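Long-range contacts in alpha-galacturonidase (Bacillus subtilis, PDB 3FEF), which hydrolyses alpha-1,4-linked galacturonate oligomers, probably digalacturonate in nature, as an NAD- and manganese-dependent family 4 glycoside hydrolase that forms a homotetramer: residues A[150-154]-A[396-400]; A[116-120]-A[432-436]; A[353-357]-A[386-390]. All coordinates share one frame; numbering follows the deposited sequence.

Interaction 1 of 3, residues A[150-154]-A[396-400]; sequences SVCTR and QEAVA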
ATOM      1  N   SER A 150       7.927  13.674  17.712  1.00 23.19           N
ATOM      2  CA  SER A 150       7.890  12.697  16.642  1.00 25.48           C
ATOM      3  C   SER A 150       9.080  11.735  16.659  1.00 26.11           C
ATOM      4  O   SER A 150       8.925  10.553  16.398  1.00 30.85           O
ATOM      5  CB  SER A 150       7.799  13.418  15.302  1.00 25.38           C
ATOM      6  OG  SER A 150       6.665  14.280  15.292  1.00 28.45           O
ATOM      7  N   VAL A 151      10.260  12.238  16.975  1.00 23.66           N
ATOM      8  CA  VAL A 151      11.428  11.391  17.071  1.00 21.94           C
ATOM      9  C   VAL A 151      11.401  10.491  18.302  1.00 22.01           C
ATOM     10  O   VAL A 151      11.595   9.294  18.181  1.00 20.44           O
ATOM     11  CB  VAL A 151      12.734  12.232  17.065  1.00 25.93           C
ATOM     12  CG1 VAL A 151      13.928  11.357  17.486  1.00 24.85           C
ATOM     13  CG2 VAL A 151      12.951  12.877  15.653  1.00 21.67           C
ATOM     14  N   CYS A 152      11.143  11.060  19.482  1.00 21.36           N
ATOM     15  CA  CYS A 152      11.123  10.280  20.716  1.00 23.73           C
ATOM     16  C   CYS A 152      10.083   9.200  20.640  1.00 23.68           C
ATOM     17  O   CYS A 152      10.339   8.033  20.925  1.00 23.46           O
ATOM     18  CB  CYS A 152      10.794  11.169  21.926  1.00 27.24           C
ATOM     19  SG  CYS A 152      12.040  12.399  22.243  1.00 37.68           S
ATOM     20  N   THR A 153       8.878   9.587  20.260  1.00 21.89           N
ATOM     21  CA  THR A 153       7.823   8.604  20.202  1.00 23.65           C
ATOM     22  C   THR A 153       8.175   7.526  19.179  1.00 24.40           C
ATOM     23  O   THR A 153       7.890   6.355  19.387  1.00 22.14           O
ATOM     24  CB  THR A 153       6.484   9.284  19.882  1.00 24.64           C
ATOM     25  OG1 THR A 153       6.307  10.372  20.804  1.00 27.16           O
ATOM     26  CG2 THR A 153       5.350   8.313  20.038  1.00 23.79           C
ATOM     27  N   ARG A 154       8.797   7.923  18.070  1.00 22.66           N
ATOM     28  CA  ARG A 154       9.094   6.959  17.029  1.00 23.11           C
ATOM     29  C   ARG A 154      10.134   5.959  17.499  1.00 21.82           C
ATOM     30  O   ARG A 154      10.099   4.804  17.099  1.00 24.69           O
ATOM     31  CB  ARG A 154       9.603   7.650  15.774  1.00 22.29           C
ATOM     32  CG  ARG A 154       9.915   6.674  14.670  1.00 24.46           C
ATOM     33  CD  ARG A 154       8.655   6.050  14.027  1.00 22.59           C
ATOM     34  NE  ARG A 154       9.079   5.474  12.753  1.00 25.89           N
ATOM     35  CZ  ARG A 154       9.171   4.175  12.508  1.00 25.46           C
ATOM     36  NH1 ARG A 154       8.794   3.287  13.413  1.00 28.17           N
ATOM     37  NH2 ARG A 154       9.620   3.767  11.343  1.00 27.00           N
ATOM     38  N   GLN A 396      12.797  13.443  10.351  1.00 27.08           N
ATOM     39  CA  GLN A 396      12.522  12.754  11.615  1.00 26.12           C
ATOM     40  C   GLN A 396      12.846  11.249  11.561  1.00 24.68           C
ATOM     41  O   GLN A 396      13.473  10.723  12.471  1.00 25.49           O
ATOM     42  CB  GLN A 396      11.074  13.025  12.055  1.00 25.33           C
ATOM     43  CG  GLN A 396      10.863  14.516  12.407  1.00 23.00           C
ATOM     44  CD  GLN A 396       9.383  14.921  12.537  1.00 27.27           C
ATOM     45  OE1 GLN A 396       8.486  14.130  12.262  1.00 28.54           O
ATOM     46  NE2 GLN A 396       9.139  16.174  12.923  1.00 24.68           N
ATOM     47  N   GLU A 397      12.447  10.564  10.491  1.00 25.03           N
ATOM     48  CA  GLU A 397      12.803   9.150  10.310  1.00 24.95           C
ATOM     49  C   GLU A 397      14.322   8.948  10.260  1.00 23.35           C
ATOM     50  O   GLU A 397      14.846   8.024  10.853  1.00 25.44           O
ATOM     51  CB  GLU A 397      12.174   8.557   9.021  1.00 28.46           C
ATOM     52  CG  GLU A 397      10.652   8.380   9.025  1.00 28.51           C
ATOM     53  CD  GLU A 397      10.158   7.409  10.105  1.00 36.55           C
ATOM     54  OE1 GLU A 397      10.509   6.200  10.040  1.00 37.60           O
ATOM     55  OE2 GLU A 397       9.404   7.852  11.017  1.00 35.56           O
ATOM     56  N   ALA A 398      15.020   9.795   9.520  1.00 24.89           N
ATOM     57  CA  ALA A 398      16.479   9.697   9.398  1.00 23.99           C
ATOM     58  C   ALA A 398      17.162   9.931  10.740  1.00 25.27           C
ATOM     59  O   ALA A 398      18.130   9.238  11.093  1.00 24.68           O
ATOM     60  CB  ALA A 398      16.987  10.678   8.377  1.00 22.55           C
ATOM     61  N   VAL A 399      16.657  10.902  11.499  1.00 25.64           N
ATOM     62  CA  VAL A 399      17.212  11.176  12.825  1.00 24.30           C
ATOM     63  C   VAL A 399      17.073   9.962  13.738  1.00 27.86           C
ATOM     64  O   VAL A 399      18.024   9.582  14.421  1.00 28.34           O
ATOM     65  CB  VAL A 399      16.607  12.447  13.478  1.00 24.71           C
ATOM     66  CG1 VAL A 399      17.036  12.567  14.947  1.00 22.68           C
ATOM     67  CG2 VAL A 399      17.052  13.720  12.701  1.00 25.97           C
ATOM     68  N   ALA A 400      15.900   9.340  13.731  1.00 25.51           N
ATOM     69  CA  ALA A 400      15.669   8.178  14.571  1.00 27.79           C
ATOM     70  C   ALA A 400      16.613   7.054  14.184  1.00 28.50           C
ATOM     71  O   ALA A 400      17.249   6.451  15.048  1.00 28.25           O
ATOM     72  CB  ALA A 400      14.214   7.722  14.488  1.00 27.92           C
TER
HETATM   73  O   HOH W   1       6.923  17.122  14.747  1.00 23.25           O

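Interaction 2 of 3, residues A[116-120]-A[432-436]; sequences IIRGL and FNDML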
ATOM      1  N   ILE A 116      16.937  18.921  15.302  1.00 25.11           N
ATOM      2  CA  ILE A 116      17.677  17.765  14.799  1.00 24.22           C
ATOM      3  C   ILE A 116      18.737  17.284  15.794  1.00 24.99           C
ATOM      4  O   ILE A 116      18.799  16.102  16.121  1.00 24.47           O
ATOM      5  CB  ILE A 116      18.391  18.099  13.479  1.00 27.36           C
ATOM      6  CG1 ILE A 116      17.393  18.656  12.448  1.00 31.46           C
ATOM      7  CG2 ILE A 116      19.196  16.886  12.974  1.00 25.68           C
ATOM      8  CD1 ILE A 116      16.829  17.662  11.467  1.00 31.93           C
ATOM      9  N   ILE A 117      19.574  18.208  16.261  1.00 23.31           N
ATOM     10  CA  ILE A 117      20.616  17.877  17.217  1.00 25.68           C
ATOM     11  C   ILE A 117      19.970  17.336  18.486  1.00 27.87           C
ATOM     12  O   ILE A 117      20.392  16.307  19.019  1.00 27.94           O
ATOM     13  CB  ILE A 117      21.514  19.113  17.540  1.00 25.75           C
ATOM     14  CG1 ILE A 117      22.230  19.574  16.273  1.00 25.16           C
ATOM     15  CG2 ILE A 117      22.546  18.782  18.623  1.00 22.55           C
ATOM     16  CD1 ILE A 117      23.172  18.524  15.690  1.00 29.93           C
ATOM     17  N   ARG A 118      18.918  18.008  18.948  1.00 26.10           N
ATOM     18  CA  ARG A 118      18.226  17.557  20.156  1.00 27.27           C
ATOM     19  C   ARG A 118      17.650  16.144  19.996  1.00 27.82           C
ATOM     20  O   ARG A 118      17.794  15.293  20.881  1.00 25.95           O
ATOM     21  CB  ARG A 118      17.134  18.555  20.550  1.00 25.21           C
ATOM     22  CG  ARG A 118      16.448  18.265  21.878  1.00 24.04           C
ATOM     23  CD  ARG A 118      15.339  19.297  22.067  1.00 27.55           C
ATOM     24  NE  ARG A 118      14.394  18.954  23.118  1.00 28.61           N
ATOM     25  CZ  ARG A 118      14.156  19.729  24.170  1.00 30.98           C
ATOM     26  NH1 ARG A 118      14.802  20.881  24.285  1.00 27.99           N
ATOM     27  NH2 ARG A 118      13.274  19.354  25.094  1.00 30.00           N
ATOM     28  N   GLY A 119      17.008  15.895  18.862  1.00 27.46           N
ATOM     29  CA  GLY A 119      16.451  14.574  18.616  1.00 27.59           C
ATOM     30  C   GLY A 119      17.571  13.559  18.691  1.00 27.84           C
ATOM     31  O   GLY A 119      17.461  12.508  19.329  1.00 29.01           O
ATOM     32  N   LEU A 120      18.670  13.879  18.030  1.00 28.34           N
ATOM     33  CA  LEU A 120      19.811  12.993  18.006  1.00 29.96           C
ATOM     34  C   LEU A 120      20.203  12.590  19.436  1.00 29.58           C
ATOM     35  O   LEU A 120      20.391  11.429  19.743  1.00 32.81           O
ATOM     36  CB  LEU A 120      20.943  13.749  17.354  1.00 29.94           C
ATOM     37  CG  LEU A 120      21.809  13.071  16.329  1.00 32.83           C
ATOM     38  CD1 LEU A 120      21.005  12.065  15.502  1.00 31.29           C
ATOM     39  CD2 LEU A 120      22.395  14.187  15.460  1.00 33.55           C
ATOM     40  N   PHE A 432      27.121  21.864  12.048  1.00 28.56           N
ATOM     41  CA  PHE A 432      26.625  20.576  12.529  1.00 28.82           C
ATOM     42  C   PHE A 432      27.625  19.895  13.471  1.00 30.67           C
ATOM     43  O   PHE A 432      27.265  19.469  14.560  1.00 30.82           O
ATOM     44  CB  PHE A 432      26.283  19.674  11.334  1.00 28.78           C
ATOM     45  CG  PHE A 432      25.859  18.254  11.700  1.00 29.39           C
ATOM     46  CD1 PHE A 432      24.564  17.977  12.096  1.00 30.57           C
ATOM     47  CD2 PHE A 432      26.747  17.192  11.563  1.00 29.90           C
ATOM     48  CE1 PHE A 432      24.168  16.667  12.394  1.00 32.47           C
ATOM     49  CE2 PHE A 432      26.365  15.880  11.869  1.00 29.22           C
ATOM     50  CZ  PHE A 432      25.082  15.616  12.279  1.00 30.44           C
ATOM     51  N   ASN A 433      28.876  19.781  13.048  1.00 31.07           N
ATOM     52  CA  ASN A 433      29.916  19.186  13.898  1.00 34.35           C
ATOM     53  C   ASN A 433      30.125  19.928  15.223  1.00 34.12           C
ATOM     54  O   ASN A 433      30.329  19.306  16.261  1.00 32.84           O
ATOM     55  CB  ASN A 433      31.238  19.083  13.137  1.00 35.19           C
ATOM     56  CG  ASN A 433      31.173  18.081  11.993  1.00 37.66           C
ATOM     57  OD1 ASN A 433      30.390  17.129  12.030  1.00 36.91           O
ATOM     58  ND2 ASN A 433      32.001  18.291  10.974  1.00 39.48           N
ATOM     59  N   ASP A 434      30.064  21.255  15.187  1.00 35.33           N
ATOM     60  CA  ASP A 434      30.193  22.048  16.409  1.00 36.74           C
ATOM     61  C   ASP A 434      29.060  21.742  17.386  1.00 39.43           C
ATOM     62  O   ASP A 434      29.273  21.680  18.601  1.00 39.94           O
ATOM     63  CB  ASP A 434      30.228  23.541  16.089  1.00 35.44           C
ATOM     64  CG  ASP A 434      31.545  23.974  15.466  1.00 38.76           C
ATOM     65  OD1 ASP A 434      32.522  23.217  15.596  1.00 41.78           O
ATOM     66  OD2 ASP A 434      31.616  25.057  14.834  1.00 39.60           O
HETATM   67  N   MSE A 435      27.860  21.542  16.848  1.00 38.32           N
HETATM   68  CA  MSE A 435      26.680  21.294  17.668  1.00 38.67           C
HETATM   69  C   MSE A 435      26.690  19.887  18.250  1.00 39.47           C
HETATM   70  O   MSE A 435      26.158  19.652  19.331  1.00 41.20           O
HETATM   71  CB  MSE A 435      25.389  21.528  16.859  1.00 34.77           C
HETATM   72  CG  MSE A 435      25.165  22.975  16.498  1.00 32.16           C
HETATM   73 SE   MSE A 435      23.578  23.240  15.420  1.00 34.72          SE
HETATM   74  CE  MSE A 435      22.212  23.141  16.827  1.00 32.53           C
ATOM     75  N   LEU A 436      27.270  18.942  17.526  1.00 39.23           N
ATOM     76  CA  LEU A 436      27.347  17.574  18.027  1.00 40.68           C
ATOM     77  C   LEU A 436      28.049  17.492  19.380  1.00 43.51           C
ATOM     78  O   LEU A 436      27.745  16.602  20.192  1.00 45.68           O
ATOM     79  CB  LEU A 436      28.077  16.681  17.034  1.00 42.40           C
ATOM     80  CG  LEU A 436      27.226  16.055  15.929  1.00 42.88           C
ATOM     81  CD1 LEU A 436      28.035  14.961  15.245  1.00 42.62           C
ATOM     82  CD2 LEU A 436      25.919  15.484  16.476  1.00 39.89           C
TER

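Interaction 3 of 3, residues A[353-357]-A[386-390]; sequences VLNLP and EMLAA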
ATOM      1  N   VAL A 353      -3.652   9.694   8.563  1.00 18.25           N
ATOM      2  CA  VAL A 353      -3.334  10.858   7.736  1.00 21.36           C
ATOM      3  C   VAL A 353      -2.928  10.356   6.372  1.00 22.58           C
ATOM      4  O   VAL A 353      -1.995   9.560   6.256  1.00 23.30           O
ATOM      5  CB  VAL A 353      -2.214  11.748   8.281  1.00 19.99           C
ATOM      6  CG1 VAL A 353      -1.915  12.858   7.255  1.00 20.59           C
ATOM      7  CG2 VAL A 353      -2.612  12.390   9.660  1.00 19.37           C
ATOM      8  N   LEU A 354      -3.635  10.819   5.348  1.00 23.75           N
ATOM      9  CA  LEU A 354      -3.395  10.366   3.963  1.00 24.89           C
ATOM     10  C   LEU A 354      -2.089  10.869   3.365  1.00 25.16           C
ATOM     11  O   LEU A 354      -1.696  12.002   3.616  1.00 22.61           O
ATOM     12  CB  LEU A 354      -4.562  10.812   3.044  1.00 23.12           C
ATOM     13  CG  LEU A 354      -5.905  10.110   3.233  1.00 24.32           C
ATOM     14  CD1 LEU A 354      -6.997  10.546   2.182  1.00 25.40           C
ATOM     15  CD2 LEU A 354      -5.679   8.606   3.197  1.00 23.52           C
ATOM     16  N   ASN A 355      -1.459  10.038   2.528  1.00 26.07           N
ATOM     17  CA  ASN A 355      -0.280  10.433   1.748  1.00 27.39           C
ATOM     18  C   ASN A 355       0.956  10.752   2.586  1.00 27.83           C
ATOM     19  O   ASN A 355       1.815  11.495   2.146  1.00 28.48           O
ATOM     20  CB  ASN A 355      -0.580  11.647   0.839  1.00 25.94           C
ATOM     21  CG  ASN A 355      -1.876  11.511   0.075  1.00 31.88           C
ATOM     22  OD1 ASN A 355      -2.214  10.440  -0.440  1.00 31.30           O
ATOM     23  ND2 ASN A 355      -2.615  12.606  -0.008  1.00 30.64           N
ATOM     24  N   LEU A 356       1.037  10.225   3.797  1.00 29.79           N
ATOM     25  CA  LEU A 356       2.214  10.443   4.649  1.00 27.37           C
ATOM     26  C   LEU A 356       2.745   9.070   4.979  1.00 25.37           C
ATOM     27  O   LEU A 356       1.962   8.142   5.112  1.00 28.31           O
ATOM     28  CB  LEU A 356       1.830  11.192   5.933  1.00 27.46           C
ATOM     29  CG  LEU A 356       2.225  12.662   6.168  1.00 30.98           C
ATOM     30  CD1 LEU A 356       2.177  13.520   4.921  1.00 29.84           C
ATOM     31  CD2 LEU A 356       1.397  13.294   7.279  1.00 28.19           C
ATOM     32  N   PRO A 357       4.071   8.918   5.115  1.00 24.73           N
ATOM     33  CA  PRO A 357       4.580   7.546   5.247  1.00 23.75           C
ATOM     34  C   PRO A 357       3.926   6.788   6.402  1.00 27.88           C
ATOM     35  O   PRO A 357       3.594   7.371   7.442  1.00 27.27           O
ATOM     36  CB  PRO A 357       6.075   7.732   5.545  1.00 25.68           C
ATOM     37  CG  PRO A 357       6.406   9.134   5.143  1.00 26.68           C
ATOM     38  CD  PRO A 357       5.128   9.944   5.187  1.00 23.94           C
ATOM     39  N   GLU A 386       1.217  19.239   3.021  1.00 26.14           N
ATOM     40  CA  GLU A 386       1.585  17.830   2.951  1.00 26.78           C
ATOM     41  C   GLU A 386       3.004  17.661   2.366  1.00 24.55           C
ATOM     42  O   GLU A 386       3.774  16.807   2.798  1.00 25.52           O
ATOM     43  CB  GLU A 386       0.530  17.068   2.129  1.00 27.97           C
ATOM     44  CG  GLU A 386       0.894  15.657   1.726  1.00 27.55           C
ATOM     45  CD  GLU A 386      -0.072  15.105   0.686  1.00 31.65           C
ATOM     46  OE1 GLU A 386      -1.277  14.894   0.986  1.00 34.47           O
ATOM     47  OE2 GLU A 386       0.371  14.887  -0.450  1.00 31.14           O
HETATM   48  N   MSE A 387       3.359  18.493   1.404  1.00 21.89           N
HETATM   49  CA  MSE A 387       4.729  18.496   0.898  1.00 23.62           C
HETATM   50  C   MSE A 387       5.735  18.853   1.996  1.00 24.14           C
HETATM   51  O   MSE A 387       6.772  18.210   2.158  1.00 20.29           O
HETATM   52  CB  MSE A 387       4.865  19.464  -0.280  1.00 24.90           C
HETATM   53  CG  MSE A 387       4.115  19.030  -1.535  1.00 29.00           C
HETATM   54 SE   MSE A 387       3.723  20.559  -2.712  1.00 35.88          SE
HETATM   55  CE  MSE A 387       5.544  21.228  -2.876  1.00 30.06           C
ATOM     56  N   LEU A 388       5.430  19.882   2.774  1.00 25.36           N
ATOM     57  CA  LEU A 388       6.326  20.217   3.865  1.00 24.01           C
ATOM     58  C   LEU A 388       6.389  19.093   4.915  1.00 21.68           C
ATOM     59  O   LEU A 388       7.471  18.762   5.432  1.00 21.06           O
ATOM     60  CB  LEU A 388       5.929  21.565   4.484  1.00 25.27           C
ATOM     61  CG  LEU A 388       6.372  22.776   3.650  1.00 26.42           C
ATOM     62  CD1 LEU A 388       5.514  24.017   3.944  1.00 28.50           C
ATOM     63  CD2 LEU A 388       7.873  23.058   3.851  1.00 24.71           C
ATOM     64  N   ALA A 389       5.237  18.513   5.233  1.00 20.70           N
ATOM     65  CA  ALA A 389       5.159  17.516   6.309  1.00 20.48           C
ATOM     66  C   ALA A 389       5.914  16.242   5.919  1.00 21.60           C
ATOM     67  O   ALA A 389       6.577  15.662   6.763  1.00 20.52           O
ATOM     68  CB  ALA A 389       3.724  17.189   6.652  1.00 18.06           C
ATOM     69  N   ALA A 390       5.814  15.824   4.646  1.00 20.30           N
ATOM     70  CA  ALA A 390       6.565  14.668   4.164  1.00 23.10           C
ATOM     71  C   ALA A 390       8.059  14.935   4.279  1.00 21.48           C
ATOM     72  O   ALA A 390       8.845  14.073   4.651  1.00 22.34           O
ATOM     73  CB  ALA A 390       6.182  14.302   2.699  1.00 18.05           C
TER
HETATM   74  O   HOH W   2      -2.053  14.882   3.332  1.00 24.18           O

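Interaction 1 of 3, residues A[150-154]-A[396-400]
Arg154 and Glu397 form a bidentate salt bridge between two helices, and the arginine side chain can be traced outward atom by atom. From CB, CG departs anti to the backbone N and packs loosely on the Ala400 methyl. The chain then bends at chi2 (72°), which brings Arg154 CD to 3.6 Å from Glu397 OE2 and turns the guanidinium side-on to the acid. Arg154 NE donates to Glu397 OE2 at 3.0 Å, while Arg154 NH2 donates to Glu397 OE1 at 2.9 Å; a second, weak bond runs from NE to OE1. Both principal acceptors use their syn lone pairs, and guanidinium and carboxylate planes lie only 18° apart, so two nearly coplanar bonds restrict rotation of either group. Glu397, itself bent at chi2, reaches across the arginine at about a right angle.

These helices belong to different parts of the family 4 fold: 149-159 to the Rossmann-like N-terminal domain, 383-405 to the C-terminal domain. The axes of their short segments approach to 9.2 Å at a signed crossing angle of -51°. Between them, Val151 CG2 lies 4.2 Å from Val399 CG1 and also touches the CB of Gln396, giving the interface an apolar centre beside the ion pair.

At the other end of the contact from the ion pair, the extended Gln396 chain brings its amide to Ser150, placing Gln396 OE1 3.2 Å from Ser150 CB. One water donates to Ser150 OG and weakly accepts from Gln396 NE2, bridging the two. The Ser150 side chain is about 8 Å from that of His206, a ligand of the magnesium ion.

Interaction 2 of 3, residues A[116-120]-A[432-436]
In Ile117, chi1 (-63°) sets CG1 anti to the carbonyl carbon, and chi2 (-62°) directs CD1 toward the segment 432-436. On the opposing side, selenomethionine Met435 bends at chi3 (79°), folding its terminal methyl back onto the isoleucine. The result is a close hydrocarbon contact: Ile117 CG1 lies 3.6 Å from Met435 CE and 3.8 Å from Met435 CB, so the isoleucine branch touches both the root and the end of the Met435 side chain. Ile117 CG2 turns instead to the backbone, 3.8 Å from Met435 O.

CD1 of Ile117 continues to the aromatic ring of Phe432, meeting CD1 of that ring at 3.9 Å. The approach is oblique, and no hydrogen bond runs between the two segments.

Helix 112-136 belongs to the Rossmann-like domain, whereas 425-435 is the last helix of the modelled chain; 311 residues separate the two segments, and this packing lays the C-terminal end against the N-terminal domain. Helix 88-96 supplies further apolar contact to Met435 through Val93, and Phe415 of helix 408-417 meets the Phe432 ring edge-to-face. Leu120 also touches Ala411 of that helix, which thus borders the contact from both segments.

One turn after Ile117, Leu120 CD2 sits 3.9 Å from Leu436 CD2 and 4.3 Å from Phe432 CE1. The two leucine side chains cross obliquely near the end of the modelled chain, where Leu436 is exposed. Leu436 CD2 also comes within 4.2 Å of Ile117 CD1.

Interaction 3 of 3, residues A[353-357]-A[386-390]
Asn355 ND2 donates to Glu386 OE1 in a short and fairly straight bond, 2.8 Å from Asn355 ND2 to Glu386 OE1 with an angle of 164° at the hydrogen. The oxygen lies close to the amide plane, but ND2 approaches it on the syn side, 34° out of the carboxylate plane, and the two flat groups are turned 69° against each other. A water, at a doubtfully short 2.5 Å from Glu386 OE1, also donates to Leu354 O and may tie the loop backbone to the same carboxylate. OE2, the other oxygen, pairs with Lys383, which probably helps keep the acid ionised.

Within the C-terminal domain of family 4 enzymes, this contact fastens the loop joining antiparallel strands 341-348 and 361-369 to the N-terminal part of long helix 383-405. In Glu386, CG anti to the backbone N and an extended chi2 carry the carboxylate to Asn355.

Beside the polar pair, Leu356 slides past the glutamate in the opposite direction: Leu356 CD1 stands 4.1 Å from Glu386 CG and 4.3 Å from Ala389 CB. Ile393 of the same helix and Val362 of strand 361-369 also touch Leu356.

How the interactions relate
Helix 383-405 serves both interaction 1 and interaction 3, gripping the Rossmann-like domain with one part and a loop of its own domain with another; their nearest atoms stay about 6 Å apart. Interactions 1 and 2 do touch: Val399 CG1 rests 3.7 Å from Leu120 N and Val151 CG1 4.1 Å from Gly119 O, so helices 149-159, 112-136 and 383-405 pack together. Chemistry follows position. The side-chain contacts of the mostly buried 116-120 with 432-436 are apolar, with Leu436 at the exposed margin; 150-154 with 396-400, partly buried, combines valines with an ion pair and a water bridge; the loop contact, with exposed Asn355, relies on one amide bond beside a small apolar patch.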